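Local coordinates for lipolytic enzyme, G-D-S-L family (Bacteroides thetaiotaomicron, PDB 7BR2), which metabolizes the drug diltiazem in the gut as a serine esterase of the SGNH (GDSL) hydrolase family, at residues Tyr65-Phe76 / Asn116-Leu127. Residues are numbered along the deposited sequence; the frame is centred on the assembly and turned at random.
Sequences YDMNKRLDGDIF and NFQQMEKRFKEL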
ATOM      1  N   TYR A  65      -1.178 -20.359 -11.675  1.00 35.63           N
ATOM      2  CA  TYR A  65      -0.314 -21.529 -11.802  1.00 34.76           C
ATOM      3  C   TYR A  65       1.048 -21.298 -11.135  1.00 35.85           C
ATOM      4  O   TYR A  65       1.524 -22.149 -10.365  1.00 33.11           O
ATOM      5  CB  TYR A  65      -0.149 -21.886 -13.290  1.00 31.93           C
ATOM      6  CG  TYR A  65       0.973 -22.868 -13.563  1.00 40.69           C
ATOM      7  CD1 TYR A  65       0.768 -24.241 -13.461  1.00 36.06           C
ATOM      8  CD2 TYR A  65       2.251 -22.420 -13.909  1.00 36.47           C
ATOM      9  CE1 TYR A  65       1.807 -25.138 -13.699  1.00 40.16           C
ATOM     10  CE2 TYR A  65       3.293 -23.312 -14.147  1.00 32.47           C
ATOM     11  CZ  TYR A  65       3.069 -24.663 -14.039  1.00 40.44           C
ATOM     12  OH  TYR A  65       4.110 -25.541 -14.277  1.00 42.98           O
ATOM     13  N   ASP A  66       1.663 -20.128 -11.370  1.00 30.73           N
ATOM     14  CA  ASP A  66       2.984 -19.839 -10.799  1.00 33.94           C
ATOM     15  C   ASP A  66       2.918 -19.596  -9.293  1.00 29.48           C
ATOM     16  O   ASP A  66       3.776 -20.070  -8.527  1.00 34.80           O
ATOM     17  CB  ASP A  66       3.587 -18.626 -11.498  1.00 31.04           C
ATOM     18  CG  ASP A  66       3.586 -18.764 -13.002  1.00 37.15           C
ATOM     19  OD1 ASP A  66       4.318 -19.642 -13.505  1.00 41.14           O
ATOM     20  OD2 ASP A  66       2.869 -17.994 -13.683  1.00 35.71           O
ATOM     21  N   MET A  67       1.926 -18.823  -8.864  1.00 32.08           N
ATOM     22  CA  MET A  67       1.687 -18.608  -7.446  1.00 27.87           C
ATOM     23  C   MET A  67       1.527 -19.933  -6.704  1.00 29.14           C
ATOM     24  O   MET A  67       2.109 -20.134  -5.620  1.00 28.65           O
ATOM     25  CB  MET A  67       0.459 -17.717  -7.303  1.00 28.81           C
ATOM     26  CG  MET A  67       0.690 -16.317  -7.862  1.00 31.14           C
ATOM     27  SD  MET A  67      -0.791 -15.278  -7.710  1.00 32.66           S
ATOM     28  CE  MET A  67      -0.486 -13.969  -8.884  1.00 29.84           C
ATOM     29  N   ASN A  68       0.772 -20.869  -7.298  1.00 32.11           N
ATOM     30  CA  ASN A  68       0.600 -22.183  -6.692  1.00 28.67           C
ATOM     31  C   ASN A  68       1.919 -22.944  -6.620  1.00 32.37           C
ATOM     32  O   ASN A  68       2.190 -23.616  -5.619  1.00 33.16           O
ATOM     33  CB  ASN A  68      -0.431 -23.003  -7.471  1.00 32.48           C
ATOM     34  CG  ASN A  68      -0.637 -24.388  -6.874  1.00 33.41           C
ATOM     35  OD1 ASN A  68      -1.190 -24.524  -5.783  1.00 34.62           O
ATOM     36  ND2 ASN A  68      -0.149 -25.416  -7.564  1.00 25.65           N
ATOM     37  N   LYS A  69       2.718 -22.911  -7.703  1.00 37.53           N
ATOM     38  CA  LYS A  69       4.027 -23.578  -7.695  1.00 32.96           C
ATOM     39  C   LYS A  69       4.897 -23.115  -6.533  1.00 31.47           C
ATOM     40  O   LYS A  69       5.678 -23.902  -5.983  1.00 29.64           O
ATOM     41  CB  LYS A  69       4.822 -23.307  -8.980  1.00 33.00           C
ATOM     42  CG  LYS A  69       4.455 -24.003 -10.258  1.00 37.29           C
ATOM     43  CD  LYS A  69       5.536 -23.648 -11.309  1.00 35.86           C
ATOM     44  CE  LYS A  69       5.935 -22.183 -11.180  1.00 39.43           C
ATOM     45  NZ  LYS A  69       7.325 -21.838 -11.588  1.00 29.88           N
ATOM     46  N   ARG A  70       4.822 -21.826  -6.180  1.00 26.70           N
ATOM     47  CA  ARG A  70       5.774 -21.274  -5.211  1.00 27.36           C
ATOM     48  C   ARG A  70       5.204 -21.086  -3.804  1.00 27.29           C
ATOM     49  O   ARG A  70       5.889 -20.513  -2.954  1.00 27.10           O
ATOM     50  CB  ARG A  70       6.344 -19.946  -5.710  1.00 25.71           C
ATOM     51  CG  ARG A  70       5.347 -18.822  -5.840  1.00 27.78           C
ATOM     52  CD  ARG A  70       6.068 -17.553  -6.298  1.00 30.46           C
ATOM     53  NE  ARG A  70       5.166 -16.546  -6.863  1.00 30.10           N
ATOM     54  CZ  ARG A  70       4.678 -15.512  -6.188  1.00 34.16           C
ATOM     55  NH1 ARG A  70       5.004 -15.338  -4.905  1.00 29.57           N
ATOM     56  NH2 ARG A  70       3.874 -14.643  -6.798  1.00 27.67           N
ATOM     57  N   LEU A  71       3.973 -21.535  -3.540  1.00 26.76           N
ATOM     58  CA  LEU A  71       3.433 -21.438  -2.175  1.00 26.51           C
ATOM     59  C   LEU A  71       4.383 -21.983  -1.091  1.00 25.36           C
ATOM     60  O   LEU A  71       4.617 -21.316  -0.076  1.00 27.73           O
ATOM     61  CB  LEU A  71       2.090 -22.161  -2.084  1.00 26.12           C
ATOM     62  CG  LEU A  71       0.881 -21.471  -2.706  1.00 30.76           C
ATOM     63  CD1 LEU A  71      -0.377 -22.307  -2.474  1.00 34.26           C
ATOM     64  CD2 LEU A  71       0.734 -20.073  -2.165  1.00 30.25           C
ATOM     65  N   ASP A  72       4.919 -23.199  -1.259  1.00 25.39           N
ATOM     66  CA  ASP A  72       5.736 -23.783  -0.189  1.00 27.93           C
ATOM     67  C   ASP A  72       7.012 -22.972   0.061  1.00 30.55           C
ATOM     68  O   ASP A  72       7.332 -22.632   1.209  1.00 31.06           O
ATOM     69  CB  ASP A  72       6.121 -25.232  -0.508  1.00 29.88           C
ATOM     70  CG  ASP A  72       5.004 -26.229  -0.266  1.00 27.87           C
ATOM     71  OD1 ASP A  72       4.267 -26.089   0.728  1.00 30.68           O
ATOM     72  OD2 ASP A  72       4.889 -27.188  -1.059  1.00 33.16           O
ATOM     73  N   GLY A  73       7.765 -22.679  -1.006  1.00 26.76           N
ATOM     74  CA  GLY A  73       9.088 -22.082  -0.886  1.00 25.90           C
ATOM     75  C   GLY A  73       9.118 -20.572  -0.763  1.00 28.74           C
ATOM     76  O   GLY A  73      10.161 -20.007  -0.413  1.00 29.94           O
ATOM     77  N   ASP A  74       8.035 -19.895  -1.107  1.00 27.03           N
ATOM     78  CA  ASP A  74       8.064 -18.445  -1.161  1.00 27.43           C
ATOM     79  C   ASP A  74       6.979 -17.772  -0.329  1.00 26.01           C
ATOM     80  O   ASP A  74       7.189 -16.641   0.124  1.00 27.46           O
ATOM     81  CB  ASP A  74       7.951 -17.991  -2.626  1.00 25.74           C
ATOM     82  CG  ASP A  74       8.046 -16.495  -2.782  1.00 32.10           C
ATOM     83  OD1 ASP A  74       9.020 -15.926  -2.239  1.00 31.04           O
ATOM     84  OD2 ASP A  74       7.202 -15.898  -3.506  1.00 29.87           O
ATOM     85  N   ILE A  75       5.872 -18.446  -0.053  1.00 23.32           N
ATOM     86  CA  ILE A  75       4.738 -17.850   0.645  1.00 27.22           C
ATOM     87  C   ILE A  75       4.572 -18.464   2.041  1.00 26.09           C
ATOM     88  O   ILE A  75       4.669 -17.770   3.051  1.00 25.82           O
ATOM     89  CB  ILE A  75       3.443 -17.988  -0.189  1.00 27.42           C
ATOM     90  CG1 ILE A  75       3.614 -17.267  -1.529  1.00 28.35           C
ATOM     91  CG2 ILE A  75       2.269 -17.421   0.557  1.00 25.13           C
ATOM     92  CD1 ILE A  75       3.916 -15.794  -1.409  1.00 26.01           C
ATOM     93  N   PHE A  76       4.267 -19.760   2.107  1.00 24.34           N
ATOM     94  CA  PHE A  76       4.138 -20.435   3.398  1.00 29.95           C
ATOM     95  C   PHE A  76       5.457 -20.419   4.167  1.00 30.85           C
ATOM     96  O   PHE A  76       5.465 -20.541   5.395  1.00 26.86           O
ATOM     97  CB  PHE A  76       3.661 -21.877   3.190  1.00 29.28           C
ATOM     98  CG  PHE A  76       2.301 -21.982   2.536  1.00 27.85           C
ATOM     99  CD1 PHE A  76       1.448 -20.880   2.493  1.00 24.62           C
ATOM    100  CD2 PHE A  76       1.887 -23.171   1.952  1.00 25.65           C
ATOM    101  CE1 PHE A  76       0.212 -20.972   1.893  1.00 27.62           C
ATOM    102  CE2 PHE A  76       0.646 -23.267   1.345  1.00 29.07           C
ATOM    103  CZ  PHE A  76      -0.195 -22.164   1.321  1.00 27.28           C
ATOM    104  N   ASN A 116      -6.321 -23.426 -11.825  1.00 34.08           N
ATOM    105  CA  ASN A 116      -5.130 -23.257 -10.985  1.00 37.55           C
ATOM    106  C   ASN A 116      -5.483 -22.726  -9.591  1.00 39.07           C
ATOM    107  O   ASN A 116      -4.945 -23.200  -8.563  1.00 38.55           O
ATOM    108  CB  ASN A 116      -4.135 -22.339 -11.679  1.00 35.30           C
ATOM    109  CG  ASN A 116      -3.574 -22.973 -12.917  1.00 41.23           C
ATOM    110  OD1 ASN A 116      -3.147 -24.131 -12.884  1.00 38.60           O
ATOM    111  ND2 ASN A 116      -3.607 -22.246 -14.032  1.00 40.34           N
ATOM    112  N   PHE A 117      -6.414 -21.770  -9.536  1.00 36.86           N
ATOM    113  CA  PHE A 117      -6.828 -21.228  -8.250  1.00 38.20           C
ATOM    114  C   PHE A 117      -7.332 -22.323  -7.329  1.00 38.93           C
ATOM    115  O   PHE A 117      -7.156 -22.222  -6.119  1.00 34.60           O
ATOM    116  CB  PHE A 117      -7.910 -20.162  -8.412  1.00 39.92           C
ATOM    117  CG  PHE A 117      -8.494 -19.692  -7.102  1.00 36.57           C
ATOM    118  CD1 PHE A 117      -7.835 -18.740  -6.340  1.00 41.54           C
ATOM    119  CD2 PHE A 117      -9.689 -20.207  -6.628  1.00 38.33           C
ATOM    120  CE1 PHE A 117      -8.358 -18.302  -5.136  1.00 38.34           C
ATOM    121  CE2 PHE A 117     -10.220 -19.776  -5.418  1.00 41.52           C
ATOM    122  CZ  PHE A 117      -9.554 -18.820  -4.673  1.00 43.54           C
ATOM    123  N   GLN A 118      -7.974 -23.358  -7.880  1.00 40.54           N
ATOM    124  CA  GLN A 118      -8.523 -24.428  -7.048  1.00 44.25           C
ATOM    125  C   GLN A 118      -7.412 -25.215  -6.360  1.00 39.90           C
ATOM    126  O   GLN A 118      -7.571 -25.659  -5.214  1.00 39.62           O
ATOM    127  CB  GLN A 118      -9.403 -25.357  -7.896  1.00 44.22           C
ATOM    128  CG  GLN A 118     -10.809 -24.795  -8.208  1.00 46.85           C
ATOM    129  CD  GLN A 118     -11.611 -25.673  -9.171  1.00 52.37           C
ATOM    130  OE1 GLN A 118     -11.492 -25.557 -10.389  1.00 43.85           O
ATOM    131  NE2 GLN A 118     -12.451 -26.541  -8.615  1.00 52.29           N
ATOM    132  N   GLN A 119      -6.286 -25.408  -7.047  1.00 38.94           N
ATOM    133  CA  GLN A 119      -5.112 -25.983  -6.398  1.00 40.94           C
ATOM    134  C   GLN A 119      -4.703 -25.129  -5.203  1.00 32.70           C
ATOM    135  O   GLN A 119      -4.527 -25.626  -4.078  1.00 34.97           O
ATOM    136  CB  GLN A 119      -3.979 -26.069  -7.421  1.00 39.35           C
ATOM    137  CG  GLN A 119      -4.211 -27.043  -8.585  1.00 37.22           C
ATOM    138  CD  GLN A 119      -4.456 -28.463  -8.126  1.00 45.25           C
ATOM    139  OE1 GLN A 119      -5.596 -28.891  -7.952  1.00 47.52           O
ATOM    140  NE2 GLN A 119      -3.376 -29.190  -7.888  1.00 50.94           N
ATOM    141  N   MET A 120      -4.604 -23.821  -5.427  1.00 33.68           N
ATOM    142  CA  MET A 120      -4.261 -22.934  -4.314  1.00 35.48           C
ATOM    143  C   MET A 120      -5.300 -23.015  -3.193  1.00 40.17           C
ATOM    144  O   MET A 120      -4.945 -23.091  -2.011  1.00 37.06           O
ATOM    145  CB  MET A 120      -4.127 -21.494  -4.802  1.00 34.55           C
ATOM    146  CG  MET A 120      -3.044 -21.267  -5.839  1.00 31.52           C
ATOM    147  SD  MET A 120      -2.895 -19.504  -6.144  1.00 46.38           S
ATOM    148  CE  MET A 120      -1.775 -19.132  -4.837  1.00 41.33           C
ATOM    149  N   GLU A 121      -6.581 -23.025  -3.564  1.00 38.31           N
ATOM    150  CA  GLU A 121      -7.688 -23.020  -2.614  1.00 39.52           C
ATOM    151  C   GLU A 121      -7.602 -24.222  -1.699  1.00 37.61           C
ATOM    152  O   GLU A 121      -7.767 -24.111  -0.476  1.00 31.94           O
ATOM    153  CB  GLU A 121      -9.000 -23.052  -3.391  1.00 38.55           C
ATOM    154  CG  GLU A 121     -10.260 -22.802  -2.614  1.00 42.79           C
ATOM    155  CD  GLU A 121     -11.489 -23.165  -3.432  1.00 44.44           C
ATOM    156  OE1 GLU A 121     -11.336 -23.834  -4.474  1.00 46.17           O
ATOM    157  OE2 GLU A 121     -12.602 -22.774  -3.043  1.00 52.61           O
ATOM    158  N   LYS A 122      -7.361 -25.389  -2.297  1.00 33.41           N
ATOM    159  CA  LYS A 122      -7.115 -26.587  -1.514  1.00 32.25           C
ATOM    160  C   LYS A 122      -5.962 -26.374  -0.540  1.00 38.87           C
ATOM    161  O   LYS A 122      -6.058 -26.759   0.632  1.00 37.97           O
ATOM    162  CB  LYS A 122      -6.840 -27.771  -2.439  1.00 35.69           C
ATOM    163  CG  LYS A 122      -6.423 -29.001  -1.668  1.00 49.62           C
ATOM    164  CD  LYS A 122      -6.492 -30.280  -2.494  1.00 56.07           C
ATOM    165  CE  LYS A 122      -6.482 -31.498  -1.548  1.00 58.06           C
ATOM    166  NZ  LYS A 122      -5.301 -31.516  -0.626  1.00 55.99           N
ATOM    167  N   ARG A 123      -4.862 -25.744  -0.995  1.00 36.12           N
ATOM    168  CA  ARG A 123      -3.753 -25.517  -0.060  1.00 33.06           C
ATOM    169  C   ARG A 123      -4.166 -24.597   1.083  1.00 34.78           C
ATOM    170  O   ARG A 123      -3.814 -24.838   2.240  1.00 32.61           O
ATOM    171  CB  ARG A 123      -2.518 -24.939  -0.761  1.00 28.10           C
ATOM    172  CG  ARG A 123      -2.022 -25.715  -1.955  1.00 32.51           C
ATOM    173  CD  ARG A 123      -1.341 -27.042  -1.557  1.00 37.53           C
ATOM    174  NE  ARG A 123      -0.549 -27.000  -0.325  1.00 36.83           N
ATOM    175  CZ  ARG A 123       0.767 -26.765  -0.284  1.00 37.87           C
ATOM    176  NH1 ARG A 123       1.414 -26.768   0.879  1.00 32.94           N
ATOM    177  NH2 ARG A 123       1.439 -26.522  -1.407  1.00 26.53           N
ATOM    178  N   PHE A 124      -4.909 -23.536   0.773  1.00 33.66           N
ATOM    179  CA  PHE A 124      -5.303 -22.572   1.793  1.00 31.19           C
ATOM    180  C   PHE A 124      -6.223 -23.204   2.828  1.00 35.82           C
ATOM    181  O   PHE A 124      -6.133 -22.893   4.021  1.00 36.52           O
ATOM    182  CB  PHE A 124      -5.961 -21.356   1.136  1.00 33.45           C
ATOM    183  CG  PHE A 124      -5.056 -20.613   0.177  1.00 35.98           C
ATOM    184  CD1 PHE A 124      -3.671 -20.656   0.317  1.00 35.05           C
ATOM    185  CD2 PHE A 124      -5.589 -19.905  -0.888  1.00 34.39           C
ATOM    186  CE1 PHE A 124      -2.841 -19.976  -0.567  1.00 31.39           C
ATOM    187  CE2 PHE A 124      -4.772 -19.225  -1.781  1.00 34.10           C
ATOM    188  CZ  PHE A 124      -3.395 -19.255  -1.621  1.00 34.61           C
ATOM    189  N   LYS A 125      -7.110 -24.101   2.394  1.00 37.37           N
ATOM    190  CA  LYS A 125      -8.025 -24.741   3.335  1.00 40.80           C
ATOM    191  C   LYS A 125      -7.284 -25.589   4.366  1.00 42.00           C
ATOM    192  O   LYS A 125      -7.779 -25.794   5.478  1.00 38.08           O
ATOM    193  CB  LYS A 125      -9.044 -25.583   2.561  1.00 41.97           C
ATOM    194  CG  LYS A 125      -9.884 -24.700   1.646  1.00 44.17           C
ATOM    195  CD  LYS A 125     -11.243 -25.237   1.308  1.00 50.70           C
ATOM    196  CE  LYS A 125     -11.328 -26.718   1.195  1.00 49.14           C
ATOM    197  NZ  LYS A 125     -12.714 -27.015   0.754  1.00 53.18           N
ATOM    198  N   GLU A 126      -6.092 -26.070   4.025  1.00 40.99           N
ATOM    199  CA  GLU A 126      -5.326 -26.913   4.929  1.00 41.63           C
ATOM    200  C   GLU A 126      -4.485 -26.142   5.942  1.00 37.93           C
ATOM    201  O   GLU A 126      -3.948 -26.768   6.861  1.00 41.29           O
ATOM    202  CB  GLU A 126      -4.438 -27.856   4.107  1.00 46.09           C
ATOM    203  CG  GLU A 126      -5.241 -28.936   3.376  1.00 45.71           C
ATOM    204  CD  GLU A 126      -6.111 -29.732   4.349  1.00 55.62           C
ATOM    205  OE1 GLU A 126      -5.638 -30.023   5.473  1.00 52.80           O
ATOM    206  OE2 GLU A 126      -7.273 -30.047   4.006  1.00 61.19           O
ATOM    207  N   LEU A 127      -4.389 -24.820   5.836  1.00 35.84           N
ATOM    208  CA  LEU A 127      -3.510 -24.045   6.720  1.00 36.56           C
ATOM    209  C   LEU A 127      -4.121 -23.957   8.117  1.00 37.07           C
ATOM    210  O   LEU A 127      -5.281 -23.557   8.252  1.00 37.08           O
ATOM    211  CB  LEU A 127      -3.274 -22.646   6.171  1.00 31.36           C
ATOM    212  CG  LEU A 127      -2.458 -22.522   4.889  1.00 35.28           C
ATOM    213  CD1 LEU A 127      -2.368 -21.060   4.499  1.00 30.73           C
ATOM    214  CD2 LEU A 127      -1.064 -23.153   5.020  1.00 34.97           C
TER
HETATM  215  O   HOH W   1       0.343 -26.189  -4.126  1.00 35.31           O
HETATM  216  O   HOH W   2      -0.303 -28.610  -7.387  1.00 46.10           O
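The methyl CE of M120 carries the apolar centre, lying 3.6 Å from CB of M67 and 3.8 Å from CD2 of L71; a bend at chi3 brings it against both. L71 also reaches CE1 of F124, at 3.9 Å from its CD1. On the F76 ring, CD2 of L127 makes a CH-pi contact 3.9 Å from the centroid and 9° off the normal, while CB of L71, from F76's own segment, lies over the opposite face toward its rim. F124 and the R123 guanidinium meet the ring's edge, the guanidinium nearly perpendicular to it (83°). At the polar rim, NH1 of R123 donates to OD1 of D72 at 2.9 Å, a nearly straight hydrogen bond within a salt bridge, on the syn side but tilted out of the carboxylate plane. Water 1 joins NH2 of R123 to OD1 of N68, and water 2 joins ND2 of N68 to NE2 of Q119. A leucine in place of R123 would probably leave D72 without its charge partner and water 1 without one anchor. Segments 65-75 and 116-125 run in the same general direction, inclined by 27° with axes 8.7 Å apart at closest, against the parallel sheet of the SGNH hydrolase fold: M67 and M120 touch L25 of strand 21-26, F76 and F124 L83 of strand 82-85.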